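Local atomic coordinates of regulatory protein of LacI family (PDB entry 3BBL), a protein that probably regulates transcription as a LacI-family DNA-binding protein, its periplasmic-binding-protein-like core likely sensing a small effector molecule. Residues 57-62 / 66-71; 71-74 / 79-82; 82-87 / 98-103. All coordinates share one frame; numbering follows the deposited sequence.

Contact 1: residues 57-62 / 66-71; sequences RDLIRS and DGFVLS
This contact belongs to the alpha/beta fold of a periplasmic-binding-protein-like core, where helix 54-61 packs on strand 67-70, which follows it in the chain after a short connection. Phe68 stands up from the strand, and Leu59 and Ile60 of helix 54-61 meet the far rim of its ring. Both aliphatic side chains come in at the ring edge, near the ring plane, rather than over a face. Leu59 reaches the rim with CD1, 3.8 Å from Phe68 CE1, and its CB lies equally close to Phe68 CZ. On the neighbouring corner Ile60 CG1 sits 3.7 Å from Phe68 CE2, with Ile60 CD1 a little farther from the same carbon. Ile60 CB does not point straight at the strand; CG1, anti to the carbonyl carbon (chi1 -65°), carries the branch in toward the ring, and the Ile60 side chain crosses Phe68 at about a right angle. Tyr56, one turn back in the helix, meets the Phe68 ring with planes at about 60°, and Leu83 of helix 78-85 touches both Phe68 and Ile60, so the phenyl group is packed between two helices. Leu59 also touches Phe40 of the second subunit, which places this corner beside the dimer interface. The contact itself is wholly apolar. Just past the ring contacts, Ser62 folds back on the helix: its OG donates to Leu59 O at 3.0 Å, approaching from above the carbonyl plane with a C=O...OG angle of 106°.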
loop_
_atom_site.group_PDB
_atom_site.type_symbol
_atom_site.label_atom_id
_atom_site.label_comp_id
_atom_site.label_asym_id
_atom_site.label_seq_id
_atom_site.Cartn_x
_atom_site.Cartn_y
_atom_site.Cartn_z
ATOM N N ARG A 57 -15.272 -24.059 -4.758
ATOM C CA ARG A 57 -15.806 -25.415 -4.790
ATOM C C ARG A 57 -14.748 -26.394 -4.264
ATOM O O ARG A 57 -15.047 -27.280 -3.462
ATOM C CB ARG A 57 -16.186 -25.772 -6.233
ATOM C CG ARG A 57 -17.205 -26.885 -6.369
ATOM C CD ARG A 57 -17.155 -27.507 -7.763
ATOM N NE ARG A 57 -17.485 -26.574 -8.841
ATOM C CZ ARG A 57 -18.695 -26.062 -9.051
ATOM N NH1 ARG A 57 -19.705 -26.385 -8.255
ATOM N NH2 ARG A 57 -18.893 -25.235 -10.066
ATOM N N ASP A 58 -13.508 -26.213 -4.708
ATOM C CA ASP A 58 -12.399 -27.066 -4.296
ATOM C C ASP A 58 -12.080 -26.950 -2.813
ATOM O O ASP A 58 -11.942 -27.955 -2.120
ATOM C CB ASP A 58 -11.144 -26.718 -5.093
ATOM C CG ASP A 58 -11.285 -27.021 -6.567
ATOM O OD1 ASP A 58 -12.371 -26.769 -7.126
ATOM O OD2 ASP A 58 -10.306 -27.498 -7.173
ATOM N N LEU A 59 -11.957 -25.719 -2.324
ATOM C CA LEU A 59 -11.619 -25.498 -0.924
ATOM C C LEU A 59 -12.656 -26.026 0.056
ATOM O O LEU A 59 -12.314 -26.437 1.169
ATOM C CB LEU A 59 -11.356 -24.010 -0.673
ATOM C CG LEU A 59 -10.083 -23.470 -1.339
ATOM C CD1 LEU A 59 -9.955 -21.979 -1.104
ATOM C CD2 LEU A 59 -8.877 -24.205 -0.791
ATOM N N ILE A 60 -13.920 -26.026 -0.351
ATOM C CA ILE A 60 -14.975 -26.517 0.524
ATOM C C ILE A 60 -14.891 -28.029 0.733
ATOM O O ILE A 60 -14.856 -28.496 1.875
ATOM C CB ILE A 60 -16.375 -26.152 -0.017
ATOM C CG1 ILE A 60 -16.556 -24.629 0.002
ATOM C CG2 ILE A 60 -17.451 -26.811 0.833
ATOM C CD1 ILE A 60 -17.866 -24.149 -0.584
ATOM N N ARG A 61 -14.841 -28.802 -0.346
ATOM C CA ARG A 61 -14.774 -30.243 -0.167
ATOM C C ARG A 61 -13.414 -30.773 0.237
ATOM O O ARG A 61 -13.292 -31.936 0.611
ATOM C CB ARG A 61 -15.293 -30.980 -1.401
ATOM C CG ARG A 61 -14.843 -30.457 -2.735
ATOM C CD ARG A 61 -16.039 -30.483 -3.671
ATOM N NE ARG A 61 -15.660 -30.584 -5.074
ATOM C CZ ARG A 61 -16.512 -30.449 -6.086
ATOM N NH1 ARG A 61 -17.800 -30.205 -5.855
ATOM N NH2 ARG A 61 -16.074 -30.563 -7.332
ATOM N N SER A 62 -12.392 -29.928 0.180
ATOM C CA SER A 62 -11.061 -30.358 0.591
ATOM C C SER A 62 -11.015 -30.255 2.116
ATOM O O SER A 62 -10.098 -30.759 2.760
ATOM C CB SER A 62 -9.979 -29.457 -0.012
ATOM O OG SER A 62 -9.895 -28.220 0.677
ATOM N N ASP A 66 -13.143 -23.521 7.025
ATOM C CA ASP A 66 -14.462 -23.631 7.625
ATOM C C ASP A 66 -15.354 -22.494 7.148
ATOM O O ASP A 66 -16.561 -22.508 7.366
ATOM C CB ASP A 66 -14.357 -23.582 9.152
ATOM C CG ASP A 66 -13.278 -24.495 9.686
ATOM O OD1 ASP A 66 -13.174 -25.643 9.203
ATOM O OD2 ASP A 66 -12.535 -24.069 10.588
ATOM N N GLY A 67 -14.751 -21.510 6.494
ATOM C CA GLY A 67 -15.509 -20.368 6.013
ATOM C C GLY A 67 -14.679 -19.435 5.151
ATOM O O GLY A 67 -13.456 -19.582 5.039
ATOM N N PHE A 68 -15.351 -18.468 4.540
ATOM C CA PHE A 68 -14.699 -17.502 3.668
ATOM C C PHE A 68 -15.058 -16.069 4.020
ATOM O O PHE A 68 -16.098 -15.790 4.615
ATOM C CB PHE A 68 -15.140 -17.703 2.221
ATOM C CG PHE A 68 -14.714 -18.998 1.613
ATOM C CD1 PHE A 68 -13.419 -19.166 1.138
ATOM C CD2 PHE A 68 -15.630 -20.034 1.457
ATOM C CE1 PHE A 68 -13.040 -20.343 0.507
ATOM C CE2 PHE A 68 -15.268 -21.215 0.829
ATOM C CZ PHE A 68 -13.968 -21.374 0.350
ATOM N N VAL A 69 -14.171 -15.163 3.639
ATOM C CA VAL A 69 -14.405 -13.742 3.793
ATOM C C VAL A 69 -14.260 -13.290 2.343
ATOM O O VAL A 69 -13.330 -13.711 1.653
ATOM C CB VAL A 69 -13.349 -13.066 4.668
ATOM C CG1 VAL A 69 -13.508 -11.549 4.583
ATOM C CG2 VAL A 69 -13.517 -13.512 6.114
ATOM N N LEU A 70 -15.202 -12.482 1.868
ATOM C CA LEU A 70 -15.168 -12.003 0.490
ATOM C C LEU A 70 -15.033 -10.487 0.456
ATOM O O LEU A 70 -15.598 -9.798 1.297
ATOM C CB LEU A 70 -16.461 -12.394 -0.246
ATOM C CG LEU A 70 -17.016 -13.819 -0.147
ATOM C CD1 LEU A 70 -18.408 -13.853 -0.768
ATOM C CD2 LEU A 70 -16.090 -14.807 -0.841
ATOM N N SER A 71 -14.278 -9.976 -0.517
ATOM C CA SER A 71 -14.108 -8.533 -0.693
ATOM C C SER A 71 -14.345 -8.223 -2.171
ATOM O O SER A 71 -14.425 -9.146 -2.981
ATOM C CB SER A 71 -12.715 -8.076 -0.243
ATOM O OG SER A 71 -11.689 -8.736 -0.944
#

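Contact 2: residues 71-74 / 79-82; sequences SSIN and RVQF
Arg79 lays its guanidinium beside Ser71 and Ser72, where the chain leaves strand 67-70 at the carboxyl end and turns into helix 78-85, a beta-to-alpha connection of the Rossmann-like, periplasmic-binding-protein core. Two nitrogens grip a single oxygen end-on: Arg79 NH2 donates to Ser71 O at 2.9 Å with an N-H...O angle of 153°, and Arg79 NH1 reaches the same Ser71 O at 3.1 Å. That oxygen lies in the guanidinium plane, between the two donors. A bend at chi3 (-58°) sets the guanidinium edge against Ser71 O. Arg79 NE also forms a salt bridge with Asp77, which accepts a bond from Asn74 N through its other carboxylate oxygen, so one acid ties the arginine to the loop. An alanine here would remove all three donors and is likely to leave Ser71 O without its two-pronged grip and Asp77 without its charged mate. Ile73 makes a loose apolar contact, its CG2 lying 4.4 Å from Val80 CG2. Its other branch comes against the guanidinium in a van der Waals approach, with Ile73 CD1 3.6 Å from Arg79 NH2.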
loop_
_atom_site.group_PDB
_atom_site.type_symbol
_atom_site.label_atom_id
_atom_site.label_comp_id
_atom_site.label_asym_id
_atom_site.label_seq_id
_atom_site.Cartn_x
_atom_site.Cartn_y
_atom_site.Cartn_z
ATOM N N SER A 71 -14.278 -9.976 -0.517
ATOM C CA SER A 71 -14.108 -8.533 -0.693
ATOM C C SER A 71 -14.345 -8.223 -2.171
ATOM O O SER A 71 -14.425 -9.146 -2.981
ATOM C CB SER A 71 -12.715 -8.076 -0.243
ATOM O OG SER A 71 -11.689 -8.736 -0.944
ATOM N N SER A 72 -14.459 -6.940 -2.521
ATOM C CA SER A 72 -14.736 -6.529 -3.902
ATOM C C SER A 72 -16.092 -7.089 -4.309
ATOM O O SER A 72 -16.220 -7.762 -5.331
ATOM C CB SER A 72 -13.677 -7.054 -4.878
ATOM O OG SER A 72 -12.476 -6.320 -4.785
ATOM N N ILE A 73 -17.103 -6.811 -3.502
ATOM C CA ILE A 73 -18.439 -7.316 -3.776
ATOM C C ILE A 73 -19.194 -6.483 -4.798
ATOM O O ILE A 73 -19.406 -5.292 -4.602
ATOM C CB ILE A 73 -19.297 -7.362 -2.496
ATOM C CG1 ILE A 73 -18.492 -7.958 -1.335
ATOM C CG2 ILE A 73 -20.564 -8.167 -2.762
ATOM C CD1 ILE A 73 -18.053 -9.393 -1.550
ATOM N N ASN A 74 -19.605 -7.122 -5.885
ATOM C CA ASN A 74 -20.378 -6.447 -6.925
ATOM C C ASN A 74 -21.846 -6.808 -6.759
ATOM O O ASN A 74 -22.194 -7.602 -5.894
ATOM C CB ASN A 74 -19.908 -6.876 -8.316
ATOM C CG ASN A 74 -18.567 -6.282 -8.684
ATOM O OD1 ASN A 74 -18.349 -5.075 -8.533
ATOM N ND2 ASN A 74 -17.660 -7.120 -9.175
ATOM N N ARG A 79 -20.021 -15.240 -6.366
ATOM C CA ARG A 79 -19.425 -15.918 -5.220
ATOM C C ARG A 79 -20.413 -15.978 -4.055
ATOM O O ARG A 79 -20.502 -16.986 -3.356
ATOM C CB ARG A 79 -18.153 -15.192 -4.772
ATOM C CG ARG A 79 -17.026 -15.170 -5.799
ATOM C CD ARG A 79 -15.937 -14.203 -5.367
ATOM N NE ARG A 79 -16.477 -12.853 -5.187
ATOM C CZ ARG A 79 -15.812 -11.845 -4.628
ATOM N NH1 ARG A 79 -14.573 -12.027 -4.189
ATOM N NH2 ARG A 79 -16.390 -10.659 -4.499
ATOM N N VAL A 80 -21.154 -14.895 -3.851
ATOM C CA VAL A 80 -22.136 -14.829 -2.771
ATOM C C VAL A 80 -23.303 -15.767 -3.056
ATOM O O VAL A 80 -23.822 -16.433 -2.158
ATOM C CB VAL A 80 -22.676 -13.390 -2.606
ATOM C CG1 VAL A 80 -23.787 -13.357 -1.556
ATOM C CG2 VAL A 80 -21.538 -12.456 -2.212
ATOM N N GLN A 81 -23.708 -15.806 -4.319
ATOM C CA GLN A 81 -24.806 -16.648 -4.769
ATOM C C GLN A 81 -24.439 -18.108 -4.503
ATOM O O GLN A 81 -25.203 -18.863 -3.898
ATOM C CB GLN A 81 -25.015 -16.428 -6.268
ATOM C CG GLN A 81 -26.432 -16.597 -6.766
ATOM C CD GLN A 81 -26.523 -16.377 -8.267
ATOM O OE1 GLN A 81 -26.071 -15.349 -8.788
ATOM N NE2 GLN A 81 -27.105 -17.342 -8.974
ATOM N N PHE A 82 -23.250 -18.485 -4.954
ATOM C CA PHE A 82 -22.750 -19.841 -4.787
ATOM C C PHE A 82 -22.695 -20.291 -3.331
ATOM O O PHE A 82 -23.339 -21.268 -2.956
ATOM C CB PHE A 82 -21.363 -19.953 -5.414
ATOM C CG PHE A 82 -20.710 -21.285 -5.202
ATOM C CD1 PHE A 82 -21.252 -22.439 -5.760
ATOM C CD2 PHE A 82 -19.551 -21.387 -4.440
ATOM C CE1 PHE A 82 -20.649 -23.678 -5.563
ATOM C CE2 PHE A 82 -18.940 -22.620 -4.235
ATOM C CZ PHE A 82 -19.491 -23.769 -4.798
#

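Contact 3: residues 82-87 / 98-103; sequences FLLKQK and PDWDFA
Leu84 points from helix 78-85 toward the loop 98-103, and its CB starts the side chain in that direction. CG follows anti to the carbonyl carbon (chi1 -82°) and splits into two methyls that meet different parts of the loop. CD2 lies 3.8 Å from Asp101 O and 3.9 Å from Phe102 CB. CD1, the other tip, sits 3.9 Å from the same Asp101 O and approaches the indole of Trp100 obliquely, 4.4 Å from its CE2. Both methyls thus face Asp101 O, CD1 lying toward the indole and CD2 toward Phe102 CB. In this LacI-type core the loop joins two neighbouring parallel strands, 90-93 and 104-107, and here it folds over the flank of the helix that precedes the first of them. Phe102 CB faces Leu84, yet its ring leads away: CG lies between the backbone N and the carbonyl carbon (chi1 57°), which sends the phenyl group toward Val80 and Phe90 and into an edge-to-face contact with Trp104. The carboxylate of Asp101, beside the apolar contact, makes a salt bridge with Lys266. Beyond Leu84 the helix closes in a Schellman motif, where Lys87 has positive phi and its backbone N donates to Leu84 O at 3.2 Å.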
loop_
_atom_site.group_PDB
_atom_site.type_symbol
_atom_site.label_atom_id
_atom_site.label_comp_id
_atom_site.label_asym_id
_atom_site.label_seq_id
_atom_site.Cartn_x
_atom_site.Cartn_y
_atom_site.Cartn_z
ATOM N N PHE A 82 -23.250 -18.485 -4.954
ATOM C CA PHE A 82 -22.750 -19.841 -4.787
ATOM C C PHE A 82 -22.695 -20.291 -3.331
ATOM O O PHE A 82 -23.339 -21.268 -2.956
ATOM C CB PHE A 82 -21.363 -19.953 -5.414
ATOM C CG PHE A 82 -20.710 -21.285 -5.202
ATOM C CD1 PHE A 82 -21.252 -22.439 -5.760
ATOM C CD2 PHE A 82 -19.551 -21.387 -4.440
ATOM C CE1 PHE A 82 -20.649 -23.678 -5.563
ATOM C CE2 PHE A 82 -18.940 -22.620 -4.235
ATOM C CZ PHE A 82 -19.491 -23.769 -4.798
ATOM N N LEU A 83 -21.928 -19.581 -2.510
ATOM C CA LEU A 83 -21.794 -19.937 -1.102
ATOM C C LEU A 83 -23.136 -19.980 -0.389
ATOM O O LEU A 83 -23.316 -20.739 0.565
ATOM C CB LEU A 83 -20.849 -18.959 -0.394
ATOM C CG LEU A 83 -19.432 -18.934 -0.979
ATOM C CD1 LEU A 83 -18.589 -17.893 -0.266
ATOM C CD2 LEU A 83 -18.807 -20.318 -0.854
ATOM N N LEU A 84 -24.082 -19.166 -0.844
ATOM C CA LEU A 84 -25.407 -19.150 -0.233
ATOM C C LEU A 84 -26.118 -20.461 -0.541
ATOM O O LEU A 84 -26.760 -21.052 0.327
ATOM C CB LEU A 84 -26.238 -17.974 -0.761
ATOM C CG LEU A 84 -25.991 -16.620 -0.100
ATOM C CD1 LEU A 84 -26.766 -15.553 -0.835
ATOM C CD2 LEU A 84 -26.406 -16.680 1.361
ATOM N N LYS A 85 -25.994 -20.908 -1.787
ATOM C CA LYS A 85 -26.612 -22.154 -2.215
ATOM C C LYS A 85 -26.006 -23.328 -1.451
ATOM O O LYS A 85 -26.728 -24.210 -0.979
ATOM C CB LYS A 85 -26.409 -22.352 -3.720
ATOM C CG LYS A 85 -27.093 -21.299 -4.577
ATOM C CD LYS A 85 -26.635 -21.374 -6.033
ATOM C CE LYS A 85 -27.258 -20.256 -6.879
ATOM N NZ LYS A 85 -26.692 -20.189 -8.260
ATOM N N GLN A 86 -24.683 -23.324 -1.316
ATOM C CA GLN A 86 -23.970 -24.386 -0.618
ATOM C C GLN A 86 -24.133 -24.329 0.898
ATOM O O GLN A 86 -23.606 -25.180 1.613
ATOM C CB GLN A 86 -22.482 -24.315 -0.949
ATOM C CG GLN A 86 -22.172 -24.237 -2.428
ATOM C CD GLN A 86 -22.571 -25.491 -3.183
ATOM O OE1 GLN A 86 -22.096 -26.586 -2.878
ATOM N NE2 GLN A 86 -23.446 -25.337 -4.177
ATOM N N LYS A 87 -24.856 -23.335 1.396
ATOM C CA LYS A 87 -25.035 -23.207 2.838
ATOM C C LYS A 87 -23.688 -23.223 3.573
ATOM O O LYS A 87 -23.609 -23.681 4.712
ATOM C CB LYS A 87 -25.910 -24.346 3.373
ATOM C CG LYS A 87 -27.411 -24.126 3.256
ATOM C CD LYS A 87 -27.872 -23.986 1.811
ATOM C CE LYS A 87 -29.391 -23.812 1.738
ATOM N NZ LYS A 87 -29.882 -23.637 0.338
ATOM N N PRO A 98 -29.800 -4.848 -2.664
ATOM C CA PRO A 98 -30.622 -4.438 -1.523
ATOM C C PRO A 98 -31.189 -5.554 -0.639
ATOM O O PRO A 98 -30.584 -5.910 0.369
ATOM C CB PRO A 98 -31.699 -3.589 -2.184
ATOM C CG PRO A 98 -30.894 -2.843 -3.209
ATOM C CD PRO A 98 -30.012 -3.938 -3.808
ATOM N N ASP A 99 -32.340 -6.111 -1.004
ATOM C CA ASP A 99 -32.931 -7.155 -0.172
ATOM C C ASP A 99 -32.369 -8.566 -0.360
ATOM O O ASP A 99 -33.096 -9.554 -0.245
ATOM C CB ASP A 99 -34.468 -7.161 -0.306
ATOM C CG ASP A 99 -34.941 -7.366 -1.733
ATOM O OD1 ASP A 99 -34.618 -8.418 -2.326
ATOM O OD2 ASP A 99 -35.644 -6.473 -2.256
ATOM N N TRP A 100 -31.074 -8.658 -0.654
ATOM C CA TRP A 100 -30.428 -9.962 -0.789
ATOM C C TRP A 100 -29.910 -10.208 0.624
ATOM O O TRP A 100 -29.254 -9.334 1.198
ATOM C CB TRP A 100 -29.262 -9.904 -1.784
ATOM C CG TRP A 100 -29.066 -11.195 -2.555
ATOM C CD1 TRP A 100 -29.936 -12.253 -2.626
ATOM C CD2 TRP A 100 -27.962 -11.527 -3.417
ATOM N NE1 TRP A 100 -29.440 -13.215 -3.474
ATOM C CE2 TRP A 100 -28.232 -12.804 -3.961
ATOM C CE3 TRP A 100 -26.767 -10.881 -3.759
ATOM C CZ2 TRP A 100 -27.355 -13.430 -4.859
ATOM C CZ3 TRP A 100 -25.897 -11.508 -4.651
ATOM C CH2 TRP A 100 -26.192 -12.774 -5.180
ATOM N N ASP A 101 -30.204 -11.377 1.188
ATOM C CA ASP A 101 -29.793 -11.666 2.560
ATOM C C ASP A 101 -28.583 -12.575 2.778
ATOM O O ASP A 101 -28.457 -13.628 2.151
ATOM C CB ASP A 101 -30.980 -12.234 3.340
ATOM C CG ASP A 101 -30.626 -12.570 4.779
ATOM O OD1 ASP A 101 -30.184 -11.650 5.507
ATOM O OD2 ASP A 101 -30.788 -13.747 5.178
ATOM N N PHE A 102 -27.709 -12.150 3.690
ATOM C CA PHE A 102 -26.499 -12.887 4.062
ATOM C C PHE A 102 -25.709 -12.085 5.090
ATOM O O PHE A 102 -26.038 -10.931 5.363
ATOM C CB PHE A 102 -25.632 -13.173 2.830
ATOM C CG PHE A 102 -25.223 -11.945 2.071
ATOM C CD1 PHE A 102 -24.033 -11.293 2.364
ATOM C CD2 PHE A 102 -26.026 -11.444 1.050
ATOM C CE1 PHE A 102 -23.647 -10.160 1.649
ATOM C CE2 PHE A 102 -25.651 -10.314 0.333
ATOM C CZ PHE A 102 -24.458 -9.672 0.631
ATOM N N ALA A 103 -24.679 -12.694 5.671
ATOM C CA ALA A 103 -23.863 -12.011 6.671
ATOM C C ALA A 103 -22.857 -11.059 6.027
ATOM O O ALA A 103 -22.178 -11.418 5.064
ATOM C CB ALA A 103 -23.133 -13.030 7.533
#

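Overall arrangement
The three contacts follow one another along the chain and lie on the same side of its centre, in the lobe built around strands 67-70, 90-93 and 104-107. Contact 1 closes on strand 67-70; contact 2 starts from Ser71 at its end and closes on Phe82, where contact 3 opens. Centres of contacts 1 and 2 are about 12 Å apart, those of 2 and 3 about 9 Å, and those of 1 and 3 about 14 Å. Helix 78-85 packs on helix 54-61 (Phe82 on Ile60), on the sheet (Val80 on Leu70) and on the loop before strand 104-107 (Gln81 on Trp100). Together they build one face of a single lobe of the probably effector-sensing core.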